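Long-range contacts in ornithine cyclodeaminase (Methanococcus maripaludis S2, PDB 3C2Q), which converts L-ornithine into L-proline with release of ammonia, using NAD(+) as cofactor: residues Ala16-Leu22 and Ile68-Lys73; Thr34-Asn39 and Ile54-Pro58; Ile116-Ala120 and Leu333-Leu338; Met267-Val271 and Ala288-Met293. All coordinates share one frame; numbering follows the deposited sequence.

Contact 1 (Ala16-Leu22 and Ile68-Lys73); sequences ALKDSVL and IRKVKK
Val71 O is gripped twice. Ser20 N donates to it at 2.8 Å, tilted 33° from the carbonyl plane. A water also donates to Val71 O. The same water donates to Arg69 O and accepts from Ser20 OG and from Lys72 NZ at 2.8 Å. Asp19 OD1 takes the backbone N-H of Lys73 at 2.8 Å, nearly straight at 170°. Asp19 CG stands beside its own backbone N (chi1 -68°), which brings OD1 to that amide. Lys72 NZ stays 4.4 Å from Asp19 OD2, too far for a salt bridge. Asp19 and Ser20 are the middle residues of a type II beta turn from Lys18 to Val21.

Next to the turn, Leu22 CD1 lies 3.6 Å from Ile68 CD1, and Leu22 CD2 meets Val71 CG1. Replacing Leu22 by an alanine would probably take an apolar partner from Ile68 CD1 and the Val71 methyls and open a gap between them. Leu22 and Val71 also touch Val53 of strand 53-57. Asn209 and Asn212 of the second subunit bind backbone atoms of Leu22 and Ser20. Two direct bonds, one to the Asp19 carboxylate, and a shared water thus join two loops, beside an apolar cluster and a subunit interface.

Contact 2 (Thr34-Asn39 and Ile54-Pro58); sequences THVKVN and IVVYP
Val38 and Val56 meet within the mixed beta-sheet domain, across the interior between two of its strands. Strands 34-38 and 53-57 are not neighbours in the sheet. Strands 41-46 and 62-66 come between them in its order. The two segment axes stay 9.7 Å apart and run at 38° to each other. Their side chains meet all the same, consistent with a strongly curled sheet. The contact is therefore made by side chains alone.

The tight part is a row of beta-branched residues. Val38 and Val56 reach toward each other tip to tip, with Val38 CG2 3.7 Å from Val56 CG1. At the other end Thr34 CG2 touches Ile54 CD1 at 3.8 Å. Thr34 CG2 is anti to the backbone N (chi1 -59° for OG1), which sends the methyl into the core while OG1 bonds to His32 O. Between these ends the packing is looser. Val36 CG1 and Ile54 CG2 slide past each other in opposite directions at 4.1 Å, and Val36 CG2 is 4.4 Å from Val56 CG2. Leu78 of strand 76-79 packs on both Val36 and Ile54, and Ala63 of strand 62-66 packs on both Val36 and Val56.

The solvent side lies at the end of the strands. Asn39 is exposed there and Pro58 partly so. Asn39 OD1 comes no nearer to Pro58 CB than 4.3 Å. On the inner side Val38 crosses the proline obliquely, with Val38 CG1 3.9 Å from Pro58 CB.

Contact 3 (Ile116-Ala120 and Leu333-Leu338); sequences IKRIA and LLLKEL
Ile116 packs on the start of segment 333-338 by apolar contacts. Its CG2 lies 3.8 Å from Leu334 CA, and its CD1 reaches Leu333 CB at 4.0 Å. The two branches part because CG2 is anti to the backbone N while CG1 stands beside it (chi1 -70°). A glycine in place of Ile116 would probably open a gap over Leu333 and Leu334 and leave Leu334 CA uncovered on that side. One turn later, Ala120 allows close approach. Its CB is 3.7 Å from Leu334 CD1 and 3.4 Å from Glu337 CG. Leu338 CD2 lies against the backbone of Ala120, 3.7 Å from Ala120 O. Ile119 CG2 touches Leu334 CD1, the two side chains crossing at about a right angle.

These residues join helix 112-133, which leads into the first strand of the Rossmann fold, to helix 327-342, which follows its last strand. The short segment axes cross at -55°, 9.2 Å apart. Met158 of helix 152-160 packs on Leu334 and Leu338, while Phe330 touches Ile116 and Ile119. Val329 of the third subunit packs on Ile116.

The polar contact runs along one flank. Glu337 CG is anti to the backbone N (chi1 -176°), which lays it against Ala120; the bend at chi2 then sets the carboxylate beside Lys117. A water bridges the helices by donating to Lys117 O and to Glu337 OE2 at 2.7 Å. Glu337 OE2 also forms a salt bridge with Arg340 on its own helix. Lys117 offers its aliphatic part instead, with CG 3.8 Å from Glu337 OE2.

Contact 4 (Met267-Val271 and Ala288-Met293); sequences MRTTV and ATGNLM
Two helices of the Rossmann fold, 260-271 and 283-292, pack here beside His285 and Leu284, which probably bind NAD(+), as in related enzymes. Their segment axes cross at -66°. Leu292 fills the middle of the contact. Its CD1 lies 3.7 Å from Arg268 N and 3.8 Å from Met267 CB, while CD2 is near Arg268 CB. Met267, present as selenomethionine, bends at chi3 (65°). That turn carries its CE over Thr289, 3.3 Å from Thr289 OG1, and near Ala288 CB. Thr289 OG1 is hydrogen-bonded to His285 O. Its other branch, CG2, meets Val271 CG1 at 3.7 Å. Val271 CG2 touches CG of Met293, another selenomethionine, at 3.9 Å. Leu168 of strand 166-170 packs on Val271 and Thr289, and Ile247 of the second subunit packs on Met267 and Ala288.

Arg268 works at the polar edge. A water in the guanidinium plane accepts from Arg268 NE at 2.7 Å and donates to Leu292 O at 2.8 Å. Arg268 NH2 bonds to Asn47 O and Thr65 O. The chemistry thus divides in two: apolar packing joins the helices, and Arg268, from helix 260-271, binds the beta domain directly and Leu292 O through a water.

How the contacts relate
Contacts 1 and 2 belong to the beta domain, and contacts 3 and 4 to the Rossmann fold. Along the chain, contact 1 encloses contact 2, and contact 3 later encloses contact 4. The first two have centres about 17 Å apart and touch through Val71 and Val55. Val55 lies on strand 53-57, which also carries one side of contact 2. Contact 3 lies across the chain's centre from both, about 46 Å from contact 1 and 42 Å from contact 2. Contact 4 is nearest the middle, about 22 to 25 Å from the other centres. Contacts 1 and 4 meet the second subunit and contact 3 the third, so three of four lie beside subunit interfaces; contact 2 touches no other chain.

Contact 1 (Ala16-Leu22 and Ile68-Lys73)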
loop_
_atom_site.group_PDB
_atom_site.type_symbol
_atom_site.label_atom_id
_atom_site.label_comp_id
_atom_site.label_asym_id
_atom_site.label_seq_id
_atom_site.Cartn_x
_atom_site.Cartn_y
_atom_site.Cartn_z
ATOM N N ALA B 16 7.701 0.598 44.857
ATOM C CA ALA B 16 7.360 1.834 44.133
ATOM C C ALA B 16 7.310 2.992 45.136
ATOM O O ALA B 16 6.693 2.862 46.186
ATOM C CB ALA B 16 6.005 1.694 43.451
ATOM N N LEU B 17 7.940 4.111 44.809
ATOM C CA LEU B 17 7.962 5.247 45.736
ATOM C C LEU B 17 6.670 6.060 45.733
ATOM O O LEU B 17 6.348 6.715 46.724
ATOM C CB LEU B 17 9.178 6.140 45.483
ATOM C CG LEU B 17 10.539 5.485 45.796
ATOM C CD1 LEU B 17 11.602 6.551 45.942
ATOM C CD2 LEU B 17 10.492 4.616 47.071
ATOM N N LYS B 18 5.951 6.032 44.604
ATOM C CA LYS B 18 4.608 6.619 44.476
ATOM C C LYS B 18 3.790 5.843 43.435
ATOM O O LYS B 18 4.361 5.108 42.636
ATOM C CB LYS B 18 4.633 8.125 44.142
ATOM C CG LYS B 18 5.972 8.743 43.795
ATOM C CD LYS B 18 5.793 10.201 43.305
ATOM C CE LYS B 18 7.095 10.786 42.791
ATOM N NZ LYS B 18 6.873 11.981 41.905
ATOM N N ASP B 19 2.462 5.989 43.477
ATOM C CA ASP B 19 1.579 5.405 42.470
ATOM C C ASP B 19 2.129 5.768 41.088
ATOM O O ASP B 19 2.533 6.902 40.866
ATOM C CB ASP B 19 0.151 5.931 42.608
ATOM C CG ASP B 19 -0.548 5.464 43.884
ATOM O OD1 ASP B 19 0.040 4.674 44.666
ATOM O OD2 ASP B 19 -1.713 5.883 44.091
ATOM N N SER B 20 2.194 4.772 40.202
ATOM C CA SER B 20 2.584 4.940 38.788
ATOM C C SER B 20 3.992 5.471 38.572
ATOM O O SER B 20 4.321 5.935 37.480
ATOM C CB SER B 20 1.586 5.822 38.038
ATOM O OG SER B 20 0.255 5.436 38.327
ATOM N N VAL B 21 4.841 5.406 39.599
ATOM C CA VAL B 21 6.239 5.754 39.406
ATOM C C VAL B 21 7.109 4.579 39.871
ATOM O O VAL B 21 6.962 4.082 40.986
ATOM C CB VAL B 21 6.615 7.128 40.084
ATOM C CG1 VAL B 21 8.082 7.481 39.830
ATOM C CG2 VAL B 21 5.698 8.243 39.588
ATOM N N LEU B 22 8.009 4.142 39.004
ATOM C CA LEU B 22 8.763 2.937 39.199
ATOM C C LEU B 22 10.196 3.240 39.559
ATOM O O LEU B 22 10.727 4.236 39.109
ATOM C CB LEU B 22 8.725 2.130 37.897
ATOM C CG LEU B 22 7.339 1.975 37.283
ATOM C CD1 LEU B 22 7.472 1.303 35.928
ATOM C CD2 LEU B 22 6.468 1.155 38.202
ATOM N N ILE B 68 1.820 0.279 34.171
ATOM C CA ILE B 68 2.395 1.292 35.025
ATOM C C ILE B 68 1.329 2.131 35.749
ATOM O O ILE B 68 1.509 2.456 36.906
ATOM C CB ILE B 68 3.460 2.155 34.272
ATOM C CG1 ILE B 68 4.149 3.134 35.229
ATOM C CG2 ILE B 68 2.808 2.927 33.087
ATOM C CD1 ILE B 68 5.323 3.935 34.611
ATOM N N ARG B 69 0.209 2.438 35.108
ATOM C CA ARG B 69 -0.801 3.235 35.774
ATOM C C ARG B 69 -1.565 2.490 36.885
ATOM O O ARG B 69 -2.298 3.113 37.656
ATOM C CB ARG B 69 -1.772 3.853 34.769
ATOM C CG ARG B 69 -2.864 2.945 34.359
ATOM C CD ARG B 69 -3.794 3.592 33.359
ATOM N NE ARG B 69 -3.955 2.595 32.324
ATOM C CZ ARG B 69 -4.882 1.656 32.341
ATOM N NH1 ARG B 69 -5.819 1.652 33.296
ATOM N NH2 ARG B 69 -4.900 0.756 31.369
ATOM N N LYS B 70 -1.419 1.170 36.962
ATOM C CA LYS B 70 -2.015 0.432 38.073
ATOM C C LYS B 70 -1.021 0.102 39.196
ATOM O O LYS B 70 -1.419 -0.460 40.212
ATOM C CB LYS B 70 -2.714 -0.832 37.593
ATOM C CG LYS B 70 -4.043 -0.538 36.863
ATOM C CD LYS B 70 -4.708 -1.831 36.469
ATOM C CE LYS B 70 -5.840 -1.622 35.478
ATOM N NZ LYS B 70 -6.946 -0.844 36.067
ATOM N N VAL B 71 0.253 0.452 39.017
ATOM C CA VAL B 71 1.252 0.238 40.084
ATOM C C VAL B 71 1.008 1.204 41.261
ATOM O O VAL B 71 0.862 2.412 41.056
ATOM C CB VAL B 71 2.695 0.325 39.553
ATOM C CG1 VAL B 71 3.750 0.193 40.709
ATOM C CG2 VAL B 71 2.937 -0.761 38.512
ATOM N N LYS B 72 0.938 0.647 42.478
ATOM C CA LYS B 72 0.655 1.437 43.700
ATOM C C LYS B 72 1.900 1.653 44.548
ATOM O O LYS B 72 2.801 0.829 44.548
ATOM C CB LYS B 72 -0.423 0.753 44.553
ATOM C CG LYS B 72 -1.766 0.563 43.859
ATOM C CD LYS B 72 -2.329 1.905 43.356
ATOM C CE LYS B 72 -3.577 1.709 42.488
ATOM N NZ LYS B 72 -3.855 2.926 41.654
ATOM N N LYS B 73 1.958 2.786 45.255
ATOM C CA LYS B 73 3.053 3.052 46.185
ATOM C C LYS B 73 3.254 1.802 47.037
ATOM O O LYS B 73 2.277 1.234 47.524
ATOM C CB LYS B 73 2.712 4.267 47.074
ATOM C CG LYS B 73 3.773 4.511 48.144
ATOM C CD LYS B 73 3.626 5.811 48.880
ATOM C CE LYS B 73 4.922 6.008 49.681
ATOM N NZ LYS B 73 4.854 7.059 50.724
HETATM O O HOH W 1 -1.472 3.644 40.313
#

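Contact 2 (Thr34-Asn39 and Ile54-Pro58)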
loop_
_atom_site.group_PDB
_atom_site.type_symbol
_atom_site.label_atom_id
_atom_site.label_comp_id
_atom_site.label_asym_id
_atom_site.label_seq_id
_atom_site.Cartn_x
_atom_site.Cartn_y
_atom_site.Cartn_z
ATOM N N THR B 34 6.536 -15.236 31.683
ATOM C CA THR B 34 7.787 -14.947 32.408
ATOM C C THR B 34 7.684 -15.571 33.813
ATOM O O THR B 34 6.593 -15.579 34.401
ATOM C CB THR B 34 8.012 -13.415 32.495
ATOM O OG1 THR B 34 8.082 -12.875 31.159
ATOM C CG2 THR B 34 9.314 -13.052 33.298
ATOM N N HIS B 35 8.798 -16.106 34.324
ATOM C CA HIS B 35 8.840 -16.579 35.714
ATOM C C HIS B 35 9.868 -15.761 36.467
ATOM O O HIS B 35 10.836 -15.278 35.865
ATOM C CB HIS B 35 9.186 -18.070 35.795
ATOM C CG HIS B 35 8.217 -18.964 35.085
ATOM N ND1 HIS B 35 8.499 -20.277 34.796
ATOM C CD2 HIS B 35 6.978 -18.734 34.587
ATOM C CE1 HIS B 35 7.476 -20.826 34.164
ATOM N NE2 HIS B 35 6.543 -19.907 34.015
ATOM N N VAL B 36 9.636 -15.561 37.766
ATOM C CA VAL B 36 10.583 -14.823 38.610
ATOM C C VAL B 36 11.039 -15.669 39.824
ATOM O O VAL B 36 10.250 -16.383 40.422
ATOM C CB VAL B 36 10.001 -13.488 39.115
ATOM C CG1 VAL B 36 9.959 -12.453 37.972
ATOM C CG2 VAL B 36 8.593 -13.691 39.741
ATOM N N LYS B 37 12.315 -15.587 40.168
ATOM C CA LYS B 37 12.826 -16.378 41.289
ATOM C C LYS B 37 12.730 -15.558 42.561
ATOM O O LYS B 37 13.346 -14.493 42.692
ATOM C CB LYS B 37 14.260 -16.830 41.043
ATOM C CG LYS B 37 14.698 -17.958 41.986
ATOM C CD LYS B 37 16.030 -18.519 41.598
ATOM C CE LYS B 37 16.517 -19.541 42.620
ATOM N NZ LYS B 37 17.608 -20.368 42.019
ATOM N N VAL B 38 11.913 -16.061 43.477
ATOM C CA VAL B 38 11.626 -15.385 44.733
ATOM C C VAL B 38 11.747 -16.409 45.879
ATOM O O VAL B 38 11.108 -17.469 45.850
ATOM C CB VAL B 38 10.212 -14.732 44.716
ATOM C CG1 VAL B 38 9.904 -14.043 46.045
ATOM C CG2 VAL B 38 10.083 -13.724 43.524
ATOM N N ASN B 39 12.560 -16.063 46.879
ATOM C CA ASN B 39 12.846 -16.962 48.020
ATOM C C ASN B 39 13.152 -18.355 47.508
ATOM O O ASN B 39 12.502 -19.333 47.896
ATOM C CB ASN B 39 11.692 -16.953 49.025
ATOM C CG ASN B 39 11.535 -15.601 49.726
ATOM O OD1 ASN B 39 10.416 -15.110 49.909
ATOM N ND2 ASN B 39 12.659 -14.986 50.111
ATOM N N ILE B 54 6.554 -6.112 36.416
ATOM C CA ILE B 54 6.223 -7.279 37.194
ATOM C C ILE B 54 6.167 -6.903 38.679
ATOM O O ILE B 54 7.161 -6.407 39.244
ATOM C CB ILE B 54 7.207 -8.408 36.898
ATOM C CG1 ILE B 54 7.009 -8.852 35.424
ATOM C CG2 ILE B 54 7.023 -9.586 37.902
ATOM C CD1 ILE B 54 7.889 -10.018 34.984
ATOM N N VAL B 55 5.004 -7.117 39.278
ATOM C CA VAL B 55 4.801 -6.800 40.690
ATOM C C VAL B 55 4.783 -8.155 41.411
ATOM O O VAL B 55 4.067 -9.072 41.006
ATOM C CB VAL B 55 3.515 -5.974 40.893
ATOM C CG1 VAL B 55 3.099 -5.852 42.377
ATOM C CG2 VAL B 55 3.693 -4.581 40.255
ATOM N N VAL B 56 5.614 -8.262 42.444
ATOM C CA VAL B 56 5.757 -9.494 43.229
ATOM C C VAL B 56 5.128 -9.318 44.629
ATOM O O VAL B 56 5.240 -8.244 45.257
ATOM C CB VAL B 56 7.252 -9.887 43.336
ATOM C CG1 VAL B 56 7.435 -11.206 44.085
ATOM C CG2 VAL B 56 7.875 -9.978 41.941
ATOM N N TYR B 57 4.434 -10.364 45.063
ATOM C CA TYR B 57 3.837 -10.465 46.392
ATOM C C TYR B 57 4.533 -11.653 47.073
ATOM O O TYR B 57 4.028 -12.759 47.032
ATOM C CB TYR B 57 2.344 -10.725 46.258
ATOM C CG TYR B 57 1.656 -9.716 45.357
ATOM C CD1 TYR B 57 1.354 -8.436 45.820
ATOM C CD2 TYR B 57 1.329 -10.039 44.034
ATOM C CE1 TYR B 57 0.731 -7.500 44.993
ATOM C CE2 TYR B 57 0.700 -9.103 43.198
ATOM C CZ TYR B 57 0.412 -7.842 43.689
ATOM O OH TYR B 57 -0.212 -6.910 42.885
ATOM N N PRO B 58 5.730 -11.434 47.620
ATOM C CA PRO B 58 6.499 -12.599 48.054
ATOM C C PRO B 58 5.768 -13.485 49.071
ATOM O O PRO B 58 5.844 -14.718 48.963
ATOM C CB PRO B 58 7.780 -11.986 48.618
ATOM C CG PRO B 58 7.876 -10.629 47.952
ATOM C CD PRO B 58 6.455 -10.178 47.858
#

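Contact 3 (Ile116-Ala120 and Leu333-Leu338)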
loop_
_atom_site.group_PDB
_atom_site.type_symbol
_atom_site.label_atom_id
_atom_site.label_comp_id
_atom_site.label_asym_id
_atom_site.label_seq_id
_atom_site.Cartn_x
_atom_site.Cartn_y
_atom_site.Cartn_z
ATOM N N ILE B 116 -6.697 -20.219 4.128
ATOM C CA ILE B 116 -8.111 -20.253 4.559
ATOM C C ILE B 116 -8.481 -21.654 5.087
ATOM O O ILE B 116 -9.135 -21.792 6.121
ATOM C CB ILE B 116 -9.061 -19.828 3.421
ATOM C CG1 ILE B 116 -8.898 -18.306 3.154
ATOM C CG2 ILE B 116 -10.529 -20.107 3.772
ATOM C CD1 ILE B 116 -9.514 -17.862 1.852
ATOM N N LYS B 117 -8.062 -22.684 4.360
ATOM C CA LYS B 117 -8.293 -24.080 4.797
ATOM C C LYS B 117 -7.685 -24.347 6.176
ATOM O O LYS B 117 -8.367 -24.861 7.085
ATOM C CB LYS B 117 -7.728 -25.034 3.732
ATOM C CG LYS B 117 -7.838 -26.521 4.079
ATOM C CD LYS B 117 -7.496 -27.402 2.889
ATOM C CE LYS B 117 -7.371 -28.868 3.393
ATOM N NZ LYS B 117 -7.823 -29.832 2.363
ATOM N N ARG B 118 -6.416 -23.965 6.338
ATOM C CA ARG B 118 -5.696 -24.105 7.611
ATOM C C ARG B 118 -6.329 -23.361 8.785
ATOM O O ARG B 118 -6.412 -23.911 9.904
ATOM C CB ARG B 118 -4.268 -23.629 7.468
ATOM C CG ARG B 118 -3.259 -24.731 7.351
ATOM C CD ARG B 118 -2.641 -24.868 5.981
ATOM N NE ARG B 118 -1.406 -24.104 5.761
ATOM C CZ ARG B 118 -0.605 -23.566 6.690
ATOM N NH1 ARG B 118 -0.871 -23.685 7.974
ATOM N NH2 ARG B 118 0.486 -22.891 6.312
ATOM N N ILE B 119 -6.721 -22.101 8.563
ATOM C CA ILE B 119 -7.425 -21.306 9.598
ATOM C C ILE B 119 -8.755 -21.947 9.973
ATOM O O ILE B 119 -9.103 -22.017 11.171
ATOM C CB ILE B 119 -7.653 -19.811 9.159
ATOM C CG1 ILE B 119 -6.309 -19.060 9.088
ATOM C CG2 ILE B 119 -8.659 -19.104 10.064
ATOM C CD1 ILE B 119 -6.374 -17.816 8.187
ATOM N N ALA B 120 -9.495 -22.408 8.970
ATOM C CA ALA B 120 -10.801 -23.032 9.238
ATOM C C ALA B 120 -10.645 -24.346 10.065
ATOM O O ALA B 120 -11.416 -24.590 10.989
ATOM C CB ALA B 120 -11.535 -23.311 7.934
ATOM N N LEU B 333 -15.428 -16.896 1.923
ATOM C CA LEU B 333 -14.744 -18.169 1.691
ATOM C C LEU B 333 -14.474 -18.968 2.971
ATOM O O LEU B 333 -14.617 -20.212 2.980
ATOM C CB LEU B 333 -13.429 -17.928 0.928
ATOM C CG LEU B 333 -13.576 -17.437 -0.510
ATOM C CD1 LEU B 333 -12.187 -17.119 -1.126
ATOM C CD2 LEU B 333 -14.372 -18.475 -1.372
ATOM N N LEU B 334 -14.052 -18.276 4.034
ATOM C CA LEU B 334 -13.828 -18.924 5.318
ATOM C C LEU B 334 -15.104 -19.633 5.821
ATOM O O LEU B 334 -15.049 -20.789 6.227
ATOM C CB LEU B 334 -13.345 -17.920 6.360
ATOM C CG LEU B 334 -12.927 -18.442 7.743
ATOM C CD1 LEU B 334 -11.950 -19.619 7.640
ATOM C CD2 LEU B 334 -12.378 -17.246 8.588
ATOM N N LEU B 335 -16.225 -18.925 5.807
ATOM C CA LEU B 335 -17.499 -19.525 6.207
ATOM C C LEU B 335 -17.809 -20.811 5.389
ATOM O O LEU B 335 -18.196 -21.846 5.961
ATOM C CB LEU B 335 -18.631 -18.511 6.076
ATOM C CG LEU B 335 -20.032 -19.063 6.451
ATOM C CD1 LEU B 335 -20.067 -19.520 7.910
ATOM C CD2 LEU B 335 -21.121 -18.055 6.142
ATOM N N LYS B 336 -17.647 -20.747 4.069
ATOM C CA LYS B 336 -17.899 -21.939 3.243
ATOM C C LYS B 336 -17.037 -23.112 3.700
ATOM O O LYS B 336 -17.509 -24.244 3.745
ATOM C CB LYS B 336 -17.672 -21.653 1.765
ATOM C CG LYS B 336 -18.656 -20.691 1.165
ATOM C CD LYS B 336 -18.391 -20.536 -0.344
ATOM C CE LYS B 336 -18.894 -19.208 -0.891
ATOM N NZ LYS B 336 -20.379 -19.088 -0.820
ATOM N N GLU B 337 -15.778 -22.845 4.065
ATOM C CA GLU B 337 -14.870 -23.898 4.485
ATOM C C GLU B 337 -15.282 -24.483 5.859
ATOM O O GLU B 337 -15.222 -25.709 6.063
ATOM C CB GLU B 337 -13.423 -23.394 4.473
ATOM C CG GLU B 337 -12.352 -24.439 4.817
ATOM C CD GLU B 337 -12.303 -25.662 3.878
ATOM O OE1 GLU B 337 -12.937 -25.660 2.804
ATOM O OE2 GLU B 337 -11.627 -26.644 4.259
ATOM N N LEU B 338 -15.699 -23.613 6.786
ATOM C CA LEU B 338 -16.244 -24.029 8.086
ATOM C C LEU B 338 -17.512 -24.904 7.884
ATOM O O LEU B 338 -17.650 -25.949 8.514
ATOM C CB LEU B 338 -16.563 -22.803 8.960
ATOM C CG LEU B 338 -15.396 -21.910 9.429
ATOM C CD1 LEU B 338 -15.906 -20.592 10.064
ATOM C CD2 LEU B 338 -14.501 -22.684 10.373
HETATM O O HOH W 2 -10.155 -26.915 6.557
#

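Contact 4 (Met267-Val271 and Ala288-Met293)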
loop_
_atom_site.group_PDB
_atom_site.type_symbol
_atom_site.label_atom_id
_atom_site.label_comp_id
_atom_site.label_asym_id
_atom_site.label_seq_id
_atom_site.Cartn_x
_atom_site.Cartn_y
_atom_site.Cartn_z
HETATM N N MSE B 267 -10.871 -5.085 27.496
HETATM C CA MSE B 267 -10.318 -5.845 26.370
HETATM C C MSE B 267 -9.265 -6.837 26.817
HETATM O O MSE B 267 -9.222 -7.980 26.344
HETATM C CB MSE B 267 -9.713 -4.872 25.344
HETATM C CG MSE B 267 -10.775 -4.077 24.606
HETATM SE SE MSE B 267 -9.956 -2.615 23.534
HETATM C CE MSE B 267 -8.956 -3.752 22.270
ATOM N N ARG B 268 -8.405 -6.408 27.738
ATOM C CA ARG B 268 -7.338 -7.293 28.198
ATOM C C ARG B 268 -7.883 -8.558 28.850
ATOM O O ARG B 268 -7.479 -9.661 28.507
ATOM C CB ARG B 268 -6.393 -6.565 29.155
ATOM C CG ARG B 268 -5.248 -7.452 29.634
ATOM C CD ARG B 268 -4.241 -6.685 30.488
ATOM N NE ARG B 268 -3.122 -7.536 30.921
ATOM C CZ ARG B 268 -2.298 -7.217 31.925
ATOM N NH1 ARG B 268 -2.474 -6.088 32.609
ATOM N NH2 ARG B 268 -1.316 -8.034 32.254
ATOM N N THR B 269 -8.820 -8.400 29.773
ATOM C CA THR B 269 -9.376 -9.547 30.482
ATOM C C THR B 269 -10.189 -10.419 29.526
ATOM O O THR B 269 -10.217 -11.643 29.665
ATOM C CB THR B 269 -10.231 -9.089 31.686
ATOM O OG1 THR B 269 -11.368 -8.393 31.207
ATOM C CG2 THR B 269 -9.469 -8.141 32.567
ATOM N N THR B 270 -10.800 -9.794 28.520
ATOM C CA THR B 270 -11.562 -10.527 27.493
ATOM C C THR B 270 -10.687 -11.432 26.612
ATOM O O THR B 270 -11.071 -12.550 26.325
ATOM C CB THR B 270 -12.419 -9.566 26.620
ATOM O OG1 THR B 270 -13.256 -8.757 27.459
ATOM C CG2 THR B 270 -13.323 -10.325 25.688
ATOM N N VAL B 271 -9.511 -10.963 26.183
ATOM C CA VAL B 271 -8.670 -11.745 25.263
ATOM C C VAL B 271 -7.697 -12.696 25.923
ATOM O O VAL B 271 -7.294 -13.696 25.323
ATOM C CB VAL B 271 -7.830 -10.841 24.309
ATOM C CG1 VAL B 271 -8.730 -9.960 23.536
ATOM C CG2 VAL B 271 -6.802 -9.990 25.085
ATOM N N ALA B 288 -3.952 -2.404 19.340
ATOM C CA ALA B 288 -4.426 -2.282 20.734
ATOM C C ALA B 288 -4.538 -3.666 21.359
ATOM O O ALA B 288 -4.123 -3.870 22.491
ATOM C CB ALA B 288 -5.778 -1.574 20.785
ATOM N N THR B 289 -5.095 -4.630 20.621
ATOM C CA THR B 289 -5.292 -5.984 21.166
ATOM C C THR B 289 -3.976 -6.749 21.255
ATOM O O THR B 289 -3.692 -7.406 22.257
ATOM C CB THR B 289 -6.366 -6.774 20.362
ATOM O OG1 THR B 289 -7.559 -5.986 20.350
ATOM C CG2 THR B 289 -6.674 -8.092 21.032
ATOM N N GLY B 290 -3.152 -6.668 20.217
ATOM C CA GLY B 290 -1.873 -7.332 20.272
ATOM C C GLY B 290 -1.040 -6.864 21.467
ATOM O O GLY B 290 -0.341 -7.668 22.114
ATOM N N ASN B 291 -1.107 -5.564 21.754
ATOM C CA ASN B 291 -0.381 -4.978 22.904
ATOM C C ASN B 291 -0.796 -5.609 24.247
ATOM O O ASN B 291 -0.022 -5.594 25.214
ATOM C CB ASN B 291 -0.646 -3.488 22.977
ATOM C CG ASN B 291 0.132 -2.668 21.924
ATOM O OD1 ASN B 291 1.013 -3.177 21.156
ATOM N ND2 ASN B 291 -0.189 -1.363 21.892
ATOM N N LEU B 292 -2.002 -6.184 24.289
ATOM C CA LEU B 292 -2.584 -6.765 25.500
ATOM C C LEU B 292 -2.427 -8.266 25.591
ATOM O O LEU B 292 -2.784 -8.861 26.611
ATOM C CB LEU B 292 -4.089 -6.465 25.558
ATOM C CG LEU B 292 -4.446 -4.994 25.536
ATOM C CD1 LEU B 292 -5.961 -4.822 25.466
ATOM C CD2 LEU B 292 -3.830 -4.286 26.777
HETATM N N MSE B 293 -1.897 -8.880 24.542
HETATM C CA MSE B 293 -1.893 -10.344 24.419
HETATM C C MSE B 293 -0.556 -11.003 24.682
HETATM O O MSE B 293 0.469 -10.517 24.223
HETATM C CB MSE B 293 -2.288 -10.721 22.979
HETATM C CG MSE B 293 -3.769 -10.554 22.683
HETATM SE SE MSE B 293 -3.962 -10.834 20.706
HETATM C CE MSE B 293 -3.312 -12.665 20.635
HETATM O O HOH W 3 -2.763 -9.658 29.294
#